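Local coordinates for acyl-CoA dehydrogenase (Thermus thermophilus, PDB 2Z1Q), which probably oxidises saturated acyl-CoA thioesters to their 2,3-dehydroacyl (enoyl) forms, using bound FAD and passing the electrons to an acceptor, at residues F106-G111 / M223-S228; A204-R209 / N244-I249; I353-G358 / G399-N404. One frame throughout, in Å; residues are numbered along the deposited sequence.

Interaction 1: residues F106-G111 / M223-S228; sequences FSVTYG and MGIKAS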
loop_
_atom_site.group_PDB
_atom_site.type_symbol
_atom_site.label_atom_id
_atom_site.label_comp_id
_atom_site.label_asym_id
_atom_site.label_seq_id
_atom_site.Cartn_x
_atom_site.Cartn_y
_atom_site.Cartn_z
ATOM N N PHE B 106 10.082 12.469 14.448
ATOM C CA PHE B 106 11.341 12.813 15.079
ATOM C C PHE B 106 12.457 11.923 14.522
ATOM O O PHE B 106 13.628 12.316 14.512
ATOM C CB PHE B 106 11.245 12.672 16.598
ATOM C CG PHE B 106 12.536 12.944 17.295
ATOM C CD1 PHE B 106 13.062 14.234 17.348
ATOM C CD2 PHE B 106 13.274 11.899 17.822
ATOM C CE1 PHE B 106 14.316 14.469 17.916
ATOM C CE2 PHE B 106 14.524 12.118 18.388
ATOM C CZ PHE B 106 15.050 13.403 18.434
ATOM N N SER B 107 12.091 10.738 14.034
ATOM C CA SER B 107 13.066 9.822 13.462
ATOM C C SER B 107 13.767 10.499 12.276
ATOM O O SER B 107 14.979 10.342 12.092
ATOM C CB SER B 107 12.375 8.538 13.007
ATOM O OG SER B 107 11.387 8.821 12.030
ATOM N N VAL B 108 13.014 11.246 11.467
ATOM C CA VAL B 108 13.617 11.934 10.321
ATOM C C VAL B 108 14.496 13.082 10.845
ATOM O O VAL B 108 15.581 13.322 10.329
ATOM C CB VAL B 108 12.531 12.468 9.347
ATOM C CG1 VAL B 108 13.164 13.231 8.183
ATOM C CG2 VAL B 108 11.732 11.291 8.801
ATOM N N THR B 109 14.031 13.775 11.879
ATOM C CA THR B 109 14.817 14.872 12.464
ATOM C C THR B 109 16.178 14.312 12.880
ATOM O O THR B 109 17.215 14.806 12.449
ATOM C CB THR B 109 14.109 15.455 13.706
ATOM O OG1 THR B 109 12.784 15.853 13.355
ATOM C CG2 THR B 109 14.882 16.653 14.242
ATOM N N TYR B 110 16.153 13.258 13.697
ATOM C CA TYR B 110 17.374 12.589 14.160
ATOM C C TYR B 110 18.192 12.061 12.978
ATOM O O TYR B 110 19.394 12.326 12.872
ATOM C CB TYR B 110 17.011 11.405 15.074
ATOM C CG TYR B 110 18.195 10.556 15.501
ATOM C CD1 TYR B 110 19.010 10.952 16.551
ATOM C CD2 TYR B 110 18.512 9.368 14.828
ATOM C CE1 TYR B 110 20.114 10.203 16.938
ATOM C CE2 TYR B 110 19.630 8.600 15.211
ATOM C CZ TYR B 110 20.421 9.038 16.274
ATOM O OH TYR B 110 21.536 8.362 16.710
ATOM N N GLY B 111 17.530 11.315 12.095
ATOM C CA GLY B 111 18.199 10.738 10.942
ATOM C C GLY B 111 18.887 11.734 10.028
ATOM O O GLY B 111 20.045 11.544 9.651
ATOM N N MET B 223 1.752 14.005 3.533
ATOM C CA MET B 223 0.788 13.026 4.036
ATOM C C MET B 223 1.184 12.431 5.381
ATOM O O MET B 223 0.315 12.007 6.135
ATOM C CB MET B 223 0.467 11.896 3.019
ATOM C CG MET B 223 1.369 10.689 3.000
ATOM S SD MET B 223 0.664 9.191 2.282
ATOM C CE MET B 223 0.427 9.708 0.585
ATOM N N GLY B 224 2.482 12.437 5.689
ATOM C CA GLY B 224 2.951 11.858 6.941
ATOM C C GLY B 224 4.200 12.488 7.528
ATOM O O GLY B 224 4.679 13.508 7.036
ATOM N N ILE B 225 4.756 11.843 8.555
ATOM C CA ILE B 225 5.912 12.365 9.288
ATOM C C ILE B 225 5.748 13.873 9.512
ATOM O O ILE B 225 6.665 14.663 9.262
ATOM C CB ILE B 225 7.285 12.075 8.591
ATOM C CG1 ILE B 225 7.349 12.661 7.187
ATOM C CG2 ILE B 225 7.523 10.589 8.493
ATOM C CD1 ILE B 225 8.716 12.471 6.574
ATOM N N LYS B 226 4.562 14.256 9.983
ATOM C CA LYS B 226 4.254 15.659 10.246
ATOM C C LYS B 226 5.118 16.256 11.360
ATOM O O LYS B 226 5.323 17.469 11.407
ATOM C CB LYS B 226 2.775 15.811 10.591
ATOM C CG LYS B 226 1.822 15.568 9.419
ATOM C CD LYS B 226 0.379 15.591 9.892
ATOM C CE LYS B 226 -0.565 15.555 8.704
ATOM N NZ LYS B 226 -0.112 14.486 7.813
ATOM N N ALA B 227 5.627 15.403 12.250
ATOM C CA ALA B 227 6.487 15.870 13.341
ATOM C C ALA B 227 7.839 16.310 12.796
ATOM O O ALA B 227 8.671 16.834 13.529
ATOM C CB ALA B 227 6.699 14.761 14.370
ATOM N N SER B 228 8.074 16.092 11.512
ATOM C CA SER B 228 9.359 16.489 10.948
ATOM C C SER B 228 9.248 17.834 10.241
ATOM O O SER B 228 8.207 18.158 9.657
ATOM C CB SER B 228 9.867 15.420 9.962
ATOM O OG SER B 228 11.124 15.779 9.407
HETATM O O HOH W 1 12.615 17.348 11.118
#
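Val108 and Ser228 meet where the N-terminal helical domain of the acyl-CoA dehydrogenase fold rests on its middle beta domain. Val108 sits in the first turn of helix 106-117. Ser228 closes a type I beta turn, Ile225 to Ser228, in the loop between strands 214-216 and 230-235. The two methyls of Val108 are shared between two partners. CG1 lies anti to the backbone N (chi1 178°) and rests 3.5 Å from Ser228 OG. Val108 CG2, beside the backbone N, touches Ile225 CD1 at 3.9 Å. These two side chains run roughly perpendicular, and the closest pair is one methyl from each. Ala227 points its CB at the start of the helix, 4.1 Å from Phe106 N, and its methyl also packs on Leu51 and Met54 of helix 30-54. Phe106 points its CB away from the loop, and its side chain packs on helix 62-71. Ile225 also touches the FAD, so the turn joins the helical domain to the cofactor pocket. No direct hydrogen bond crosses between the segments. A water bridges the two hydroxyls instead, 2.7 Å from Thr109 OG1 and 2.8 Å from Ser228 OG.

Interaction 2: residues A204-R209 / N244-I249; sequences AFLVER and NVLGEI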
loop_
_atom_site.group_PDB
_atom_site.type_symbol
_atom_site.label_atom_id
_atom_site.label_comp_id
_atom_site.label_asym_id
_atom_site.label_seq_id
_atom_site.Cartn_x
_atom_site.Cartn_y
_atom_site.Cartn_z
ATOM N N ALA B 204 30.196 21.234 -2.508
ATOM C CA ALA B 204 29.421 21.343 -1.277
ATOM C C ALA B 204 29.926 22.542 -0.480
ATOM O O ALA B 204 31.123 22.816 -0.467
ATOM C CB ALA B 204 29.559 20.077 -0.454
ATOM N N PHE B 205 29.010 23.244 0.186
ATOM C CA PHE B 205 29.345 24.421 0.992
ATOM C C PHE B 205 28.695 24.407 2.374
ATOM O O PHE B 205 27.568 23.945 2.538
ATOM C CB PHE B 205 28.906 25.715 0.285
ATOM C CG PHE B 205 29.527 25.924 -1.066
ATOM C CD1 PHE B 205 29.061 25.231 -2.182
ATOM C CD2 PHE B 205 30.571 26.827 -1.227
ATOM C CE1 PHE B 205 29.625 25.438 -3.434
ATOM C CE2 PHE B 205 31.144 27.039 -2.483
ATOM C CZ PHE B 205 30.669 26.343 -3.585
ATOM N N LEU B 206 29.405 24.933 3.368
ATOM C CA LEU B 206 28.881 25.013 4.732
ATOM C C LEU B 206 28.259 26.405 4.865
ATOM O O LEU B 206 28.946 27.405 4.681
ATOM C CB LEU B 206 30.009 24.843 5.749
ATOM C CG LEU B 206 30.796 23.529 5.672
ATOM C CD1 LEU B 206 32.118 23.670 6.424
ATOM C CD2 LEU B 206 29.957 22.388 6.238
ATOM N N VAL B 207 26.960 26.463 5.163
ATOM C CA VAL B 207 26.254 27.735 5.294
ATOM C C VAL B 207 25.558 27.808 6.638
ATOM O O VAL B 207 24.775 26.927 6.995
ATOM C CB VAL B 207 25.185 27.905 4.173
ATOM C CG1 VAL B 207 24.567 29.312 4.225
ATOM C CG2 VAL B 207 25.817 27.650 2.830
ATOM N N GLU B 208 25.848 28.861 7.385
ATOM C CA GLU B 208 25.234 29.028 8.689
ATOM C C GLU B 208 23.862 29.654 8.507
ATOM O O GLU B 208 23.665 30.492 7.624
ATOM C CB GLU B 208 26.131 29.891 9.569
ATOM C CG GLU B 208 27.566 29.379 9.545
ATOM C CD GLU B 208 28.457 30.041 10.576
ATOM O OE1 GLU B 208 28.724 31.252 10.443
ATOM O OE2 GLU B 208 28.894 29.351 11.520
ATOM N N ARG B 209 22.917 29.229 9.339
ATOM C CA ARG B 209 21.561 29.735 9.251
ATOM C C ARG B 209 21.482 31.259 9.214
ATOM O O ARG B 209 20.765 31.817 8.389
ATOM C CB ARG B 209 20.724 29.219 10.418
ATOM C CG ARG B 209 19.245 29.496 10.242
ATOM C CD ARG B 209 18.473 29.250 11.514
ATOM N NE ARG B 209 17.037 29.366 11.285
ATOM C CZ ARG B 209 16.303 28.454 10.654
ATOM N NH1 ARG B 209 16.865 27.347 10.187
ATOM N NH2 ARG B 209 15.003 28.665 10.474
ATOM N N ASN B 244 34.776 27.836 3.619
ATOM C CA ASN B 244 33.577 27.078 3.930
ATOM C C ASN B 244 33.285 26.040 2.864
ATOM O O ASN B 244 32.249 25.376 2.901
ATOM C CB ASN B 244 32.369 27.995 4.083
ATOM C CG ASN B 244 32.274 28.599 5.464
ATOM O OD1 ASN B 244 32.911 28.133 6.409
ATOM N ND2 ASN B 244 31.459 29.634 5.594
ATOM N N VAL B 245 34.195 25.904 1.908
ATOM C CA VAL B 245 34.029 24.921 0.859
ATOM C C VAL B 245 34.286 23.551 1.471
ATOM O O VAL B 245 35.371 23.300 2.007
ATOM C CB VAL B 245 35.025 25.148 -0.281
ATOM C CG1 VAL B 245 34.999 23.964 -1.238
ATOM C CG2 VAL B 245 34.686 26.428 -1.013
ATOM N N LEU B 246 33.284 22.678 1.395
ATOM C CA LEU B 246 33.373 21.328 1.937
ATOM C C LEU B 246 33.920 20.381 0.879
ATOM O O LEU B 246 33.284 20.161 -0.157
ATOM C CB LEU B 246 31.989 20.846 2.386
ATOM C CG LEU B 246 31.960 20.004 3.665
ATOM C CD1 LEU B 246 30.533 19.586 3.976
ATOM C CD2 LEU B 246 32.852 18.789 3.509
ATOM N N GLY B 247 35.093 19.814 1.143
ATOM C CA GLY B 247 35.700 18.905 0.192
ATOM C C GLY B 247 36.447 19.648 -0.895
ATOM O O GLY B 247 37.001 20.722 -0.651
ATOM N N GLU B 248 36.460 19.082 -2.099
ATOM C CA GLU B 248 37.147 19.692 -3.232
ATOM C C GLU B 248 36.154 20.196 -4.281
ATOM O O GLU B 248 35.138 19.551 -4.546
ATOM C CB GLU B 248 38.100 18.682 -3.882
ATOM C CG GLU B 248 39.092 18.039 -2.920
ATOM C CD GLU B 248 40.192 17.269 -3.638
ATOM O OE1 GLU B 248 39.879 16.290 -4.352
ATOM O OE2 GLU B 248 41.375 17.647 -3.491
ATOM N N ILE B 249 36.459 21.341 -4.883
ATOM C CA ILE B 249 35.594 21.932 -5.899
ATOM C C ILE B 249 35.428 21.003 -7.102
ATOM O O ILE B 249 36.414 20.577 -7.708
ATOM C CB ILE B 249 36.168 23.273 -6.383
ATOM C CG1 ILE B 249 36.447 24.179 -5.182
ATOM C CG2 ILE B 249 35.185 23.955 -7.315
ATOM C CD1 ILE B 249 37.171 25.454 -5.541
HETATM O O HOH W 2 32.885 19.600 -2.738
#
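Leu206 and Leu246 meet with their side chains nearly perpendicular, Leu206 CD2 lying 3.6 Å from Leu246 CD1. Leu206 carries CG anti to its carbonyl carbon (chi1 -59°). This lays the branch over the backbone of Asn244, where Leu206 CG is 3.6 Å from Asn244 O. Leu246 has a less usual first torsion, chi1 -142°, away from the staggered positions, and it places CG and CD1 against Leu206 CD2. Separately, Leu246 CB meets Ala204 CB at 3.8 Å. Helix 119-124 packs on both leucines, through Leu121 on Leu206 and through Pro120 and Phe124 on Leu246. An alanine in place of Leu206 would probably open a gap beside Leu246 CD1 and lose the packing on Leu121.

The short, weakly bonded strand 245-246 runs antiparallel along one edge of strand 201-208, which pairs on its other edge with strand 190-197 in the beta domain of the acyl-CoA dehydrogenase fold. The pairing rests on Phe205 with Val245, a non-hydrogen-bonded pair, and on the bond from Leu206 N to Asn244 O, 2.9 Å and fairly straight at 162°. Leu246 N donates to Ala204 O, but the donor stands well above the carbonyl plane.

The Phe205 and Val245 side chains extend alongside each other from the same face. Val245 CG2 approaches the ring obliquely, 3.9 Å from Phe205 CE2. Just past Leu246 a water accepts from Ala204 N and donates to Leu246 O and Glu248 O, the shorter of these two bonds being 2.7 Å to Leu246 O.

Interaction 3: residues I353-G358 / G399-N404; sequences IIKVLG and GTNEIN. With FAD (flavin-adenine dinucleotide), chain D.
Bends at chi2, chi3 and chi4 fold the Lys355 chain so that NZ reaches the start of helix 401-407. In Asn401, chi1 of -75° brings the amide across, and chi2 near -4° sets OD1 on the lysine. Lys355 NZ donates to Asn401 OD1 at 3.2 Å, nearly along the C=O axis. It also lies 2.8 Å from Gly399 O and donates to Phe397 O. Val356, next on helix 348-372, adds apolar contact, its CG2 packing 3.6 Å from Asn404 CB. Asn404 ND2 turns back to Thr400 O, at 3.1 Å and from above the carbonyl plane, and also donates to Glu398 O. Its OD1 is held by Ser352. Thr400 is the N-cap of helix 401-407, with OG1 accepting from Ile403 N. The far side of this short helix meets FAD, where Ile403 CD1 lies 3.2 Å from FAD N7A in the adenine. Glu402 CG lies near FAD O2B, and its carboxylate forms a salt bridge with Lys305 of the second subunit. The buried ammonium group is thus met by oxygens, which probably helps offset the cost of burying its charge and helps anchor the helix bordering the adenosine end of FAD.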
loop_
_atom_site.group_PDB
_atom_site.type_symbol
_atom_site.label_atom_id
_atom_site.label_comp_id
_atom_site.label_asym_id
_atom_site.label_seq_id
_atom_site.Cartn_x
_atom_site.Cartn_y
_atom_site.Cartn_z
ATOM N N ILE B 353 20.215 -3.275 -0.893
ATOM C CA ILE B 353 19.291 -4.404 -0.730
ATOM C C ILE B 353 18.425 -4.296 0.528
ATOM O O ILE B 353 17.213 -4.497 0.466
ATOM C CB ILE B 353 20.034 -5.771 -0.683
ATOM C CG1 ILE B 353 20.610 -6.119 -2.055
ATOM C CG2 ILE B 353 19.065 -6.866 -0.244
ATOM C CD1 ILE B 353 21.496 -7.367 -2.046
ATOM N N ILE B 354 19.038 -4.000 1.670
ATOM C CA ILE B 354 18.269 -3.876 2.899
ATOM C C ILE B 354 17.429 -2.599 2.907
ATOM O O ILE B 354 16.435 -2.517 3.625
ATOM C CB ILE B 354 19.183 -3.912 4.159
ATOM C CG1 ILE B 354 20.237 -2.818 4.067
ATOM C CG2 ILE B 354 19.845 -5.289 4.302
ATOM C CD1 ILE B 354 21.221 -2.846 5.205
ATOM N N LYS B 355 17.812 -1.610 2.101
ATOM C CA LYS B 355 17.052 -0.360 2.016
ATOM C C LYS B 355 15.713 -0.647 1.315
ATOM O O LYS B 355 14.651 -0.224 1.772
ATOM C CB LYS B 355 17.875 0.704 1.261
ATOM C CG LYS B 355 17.057 1.734 0.478
ATOM C CD LYS B 355 16.253 2.624 1.375
ATOM C CE LYS B 355 14.861 2.937 0.795
ATOM N NZ LYS B 355 14.856 3.694 -0.484
ATOM N N VAL B 356 15.769 -1.402 0.225
ATOM C CA VAL B 356 14.583 -1.780 -0.536
ATOM C C VAL B 356 13.759 -2.798 0.241
ATOM O O VAL B 356 12.539 -2.684 0.318
ATOM C CB VAL B 356 14.966 -2.411 -1.883
ATOM C CG1 VAL B 356 13.704 -2.768 -2.671
ATOM C CG2 VAL B 356 15.841 -1.459 -2.664
ATOM N N LEU B 357 14.438 -3.784 0.823
ATOM C CA LEU B 357 13.780 -4.841 1.585
ATOM C C LEU B 357 13.050 -4.273 2.800
ATOM O O LEU B 357 11.885 -4.592 3.052
ATOM C CB LEU B 357 14.814 -5.840 2.080
ATOM C CG LEU B 357 14.486 -7.326 2.220
ATOM C CD1 LEU B 357 15.334 -7.828 3.376
ATOM C CD2 LEU B 357 13.017 -7.607 2.478
ATOM N N GLY B 358 13.749 -3.435 3.559
ATOM C CA GLY B 358 13.148 -2.870 4.751
ATOM C C GLY B 358 11.900 -2.067 4.473
ATOM O O GLY B 358 10.832 -2.350 5.008
ATOM N N GLY B 399 17.157 7.481 -2.128
ATOM C CA GLY B 399 17.055 6.967 -3.479
ATOM C C GLY B 399 15.776 6.150 -3.517
ATOM O O GLY B 399 15.499 5.384 -2.583
ATOM N N THR B 400 14.983 6.326 -4.574
ATOM C CA THR B 400 13.737 5.593 -4.716
ATOM C C THR B 400 14.119 4.124 -4.883
ATOM O O THR B 400 15.268 3.814 -5.218
ATOM C CB THR B 400 12.963 6.028 -5.978
ATOM O OG1 THR B 400 13.684 5.613 -7.143
ATOM C CG2 THR B 400 12.790 7.529 -6.016
ATOM N N ASN B 401 13.159 3.227 -4.672
ATOM C CA ASN B 401 13.445 1.810 -4.822
ATOM C C ASN B 401 13.763 1.443 -6.268
ATOM O O ASN B 401 14.423 0.434 -6.520
ATOM C CB ASN B 401 12.290 0.985 -4.264
ATOM C CG ASN B 401 12.291 0.969 -2.747
ATOM O OD1 ASN B 401 13.200 1.520 -2.121
ATOM N ND2 ASN B 401 11.295 0.340 -2.152
ATOM N N GLU B 402 13.296 2.264 -7.214
ATOM C CA GLU B 402 13.594 2.043 -8.630
ATOM C C GLU B 402 15.103 2.266 -8.805
ATOM O O GLU B 402 15.810 1.410 -9.334
ATOM C CB GLU B 402 12.824 3.031 -9.524
ATOM C CG GLU B 402 11.310 2.791 -9.617
ATOM C CD GLU B 402 10.579 3.051 -8.320
ATOM O OE1 GLU B 402 10.615 4.198 -7.829
ATOM O OE2 GLU B 402 9.969 2.106 -7.784
ATOM N N ILE B 403 15.587 3.418 -8.336
ATOM C CA ILE B 403 17.015 3.754 -8.423
ATOM C C ILE B 403 17.888 2.694 -7.738
ATOM O O ILE B 403 18.919 2.290 -8.275
ATOM C CB ILE B 403 17.311 5.163 -7.805
ATOM C CG1 ILE B 403 17.508 6.188 -8.920
ATOM C CG2 ILE B 403 18.573 5.141 -6.953
ATOM C CD1 ILE B 403 16.317 6.368 -9.781
ATOM N N ASN B 404 17.468 2.235 -6.568
ATOM C CA ASN B 404 18.229 1.213 -5.855
ATOM C C ASN B 404 18.205 -0.121 -6.594
ATOM O O ASN B 404 19.214 -0.826 -6.634
ATOM C CB ASN B 404 17.690 1.053 -4.437
ATOM C CG ASN B 404 18.232 2.107 -3.502
ATOM O OD1 ASN B 404 19.416 2.082 -3.153
ATOM N ND2 ASN B 404 17.379 3.051 -3.097
HETATM P PA FAD D . 10.712 12.285 -9.187
HETATM O O1A FAD D . 9.952 12.388 -7.966
HETATM O O2A FAD D . 11.563 13.483 -9.813
HETATM O O5B FAD D . 11.146 10.842 -9.614
HETATM C C5B FAD D . 10.036 10.159 -10.194
HETATM C C4B FAD D . 10.730 8.896 -10.651
HETATM O O4B FAD D . 11.963 8.491 -10.208
HETATM C C3B FAD D . 9.887 7.609 -11.073
HETATM O O3B FAD D . 9.344 7.767 -12.389
HETATM C C2B FAD D . 11.130 6.636 -10.947
HETATM O O2B FAD D . 11.091 5.458 -11.760
HETATM C C1B FAD D . 12.041 7.752 -11.372
HETATM N N9A FAD D . 13.363 7.560 -11.888
HETATM C C8A FAD D . 14.348 8.482 -11.675
HETATM N N7A FAD D . 15.429 8.124 -12.264
HETATM C C5A FAD D . 15.228 6.939 -12.879
HETATM C C6A FAD D . 16.037 6.073 -13.673
HETATM N N6A FAD D . 17.350 6.412 -13.928
HETATM N N1A FAD D . 15.474 4.927 -14.146
HETATM C C2A FAD D . 14.202 4.615 -13.916
HETATM N N3A FAD D . 13.437 5.410 -13.194
HETATM C C4A FAD D . 13.870 6.563 -12.659
HETATM N N1 FAD D . 16.456 16.202 0.118
HETATM C C2 FAD D . 17.616 16.633 0.660
HETATM O O2 FAD D . 18.521 16.956 -0.093
HETATM N N3 FAD D . 17.810 16.740 1.998
HETATM C C4 FAD D . 16.832 16.416 2.911
HETATM O O4 FAD D . 17.009 16.520 4.100
HETATM C C4X FAD D . 15.525 15.953 2.383
HETATM N N5 FAD D . 14.489 15.645 3.181
HETATM C C5X FAD D . 13.290 15.266 2.668
HETATM C C6 FAD D . 12.163 14.999 3.526
HETATM C C7 FAD D . 10.923 14.653 2.964
HETATM C C7M FAD D . 9.737 14.400 3.875
HETATM C C8 FAD D . 10.775 14.545 1.545
HETATM C C8M FAD D . 9.455 14.184 0.901
HETATM C C9 FAD D . 11.848 14.787 0.717
HETATM C C9A FAD D . 13.121 15.157 1.249
HETATM N N10 FAD D . 14.195 15.441 0.377
HETATM C C10 FAD D . 15.406 15.859 0.891
HETATM C "C1'" FAD D . 13.922 15.315 -1.032
HETATM C "C2'" FAD D . 14.426 14.018 -1.682
HETATM O "O2'" FAD D . 15.844 13.952 -1.659
HETATM C "C3'" FAD D . 13.862 14.147 -3.060
HETATM O "O3'" FAD D . 12.412 14.171 -2.930
HETATM C "C4'" FAD D . 14.186 13.019 -4.000
HETATM O "O4'" FAD D . 15.585 12.873 -4.259
HETATM C "C5'" FAD D . 13.395 13.420 -5.193
HETATM O "O5'" FAD D . 13.434 12.552 -6.210
HETATM P P FAD D . 12.258 13.182 -7.100
HETATM O O1P FAD D . 11.065 13.315 -6.223
HETATM O O2P FAD D . 12.678 14.651 -7.660
HETATM O O3P FAD D . 12.038 12.058 -8.265
#

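In the fold
From the N terminus, helix 106-117 comes first. Interaction 1 joins it to the loop at 223-228, closing a loop of 111 residues that includes most of the beta domain. Strand 201-208 starts interaction 2 inside that span, but its partner at 244-249 follows residue 228. The two contacts therefore cross. Interaction 2 closes the shorter loop, 34 residues, and adds the last short strand before helix 252-288. Interaction 3 comes later, in series with both, within the C-terminal helical domain, where it ties helix 348-372 to helix 401-407. Interactions 1 and 3 both touch FAD and the second subunit, and their centres are about 19 Å apart. Interaction 2 lies farther out.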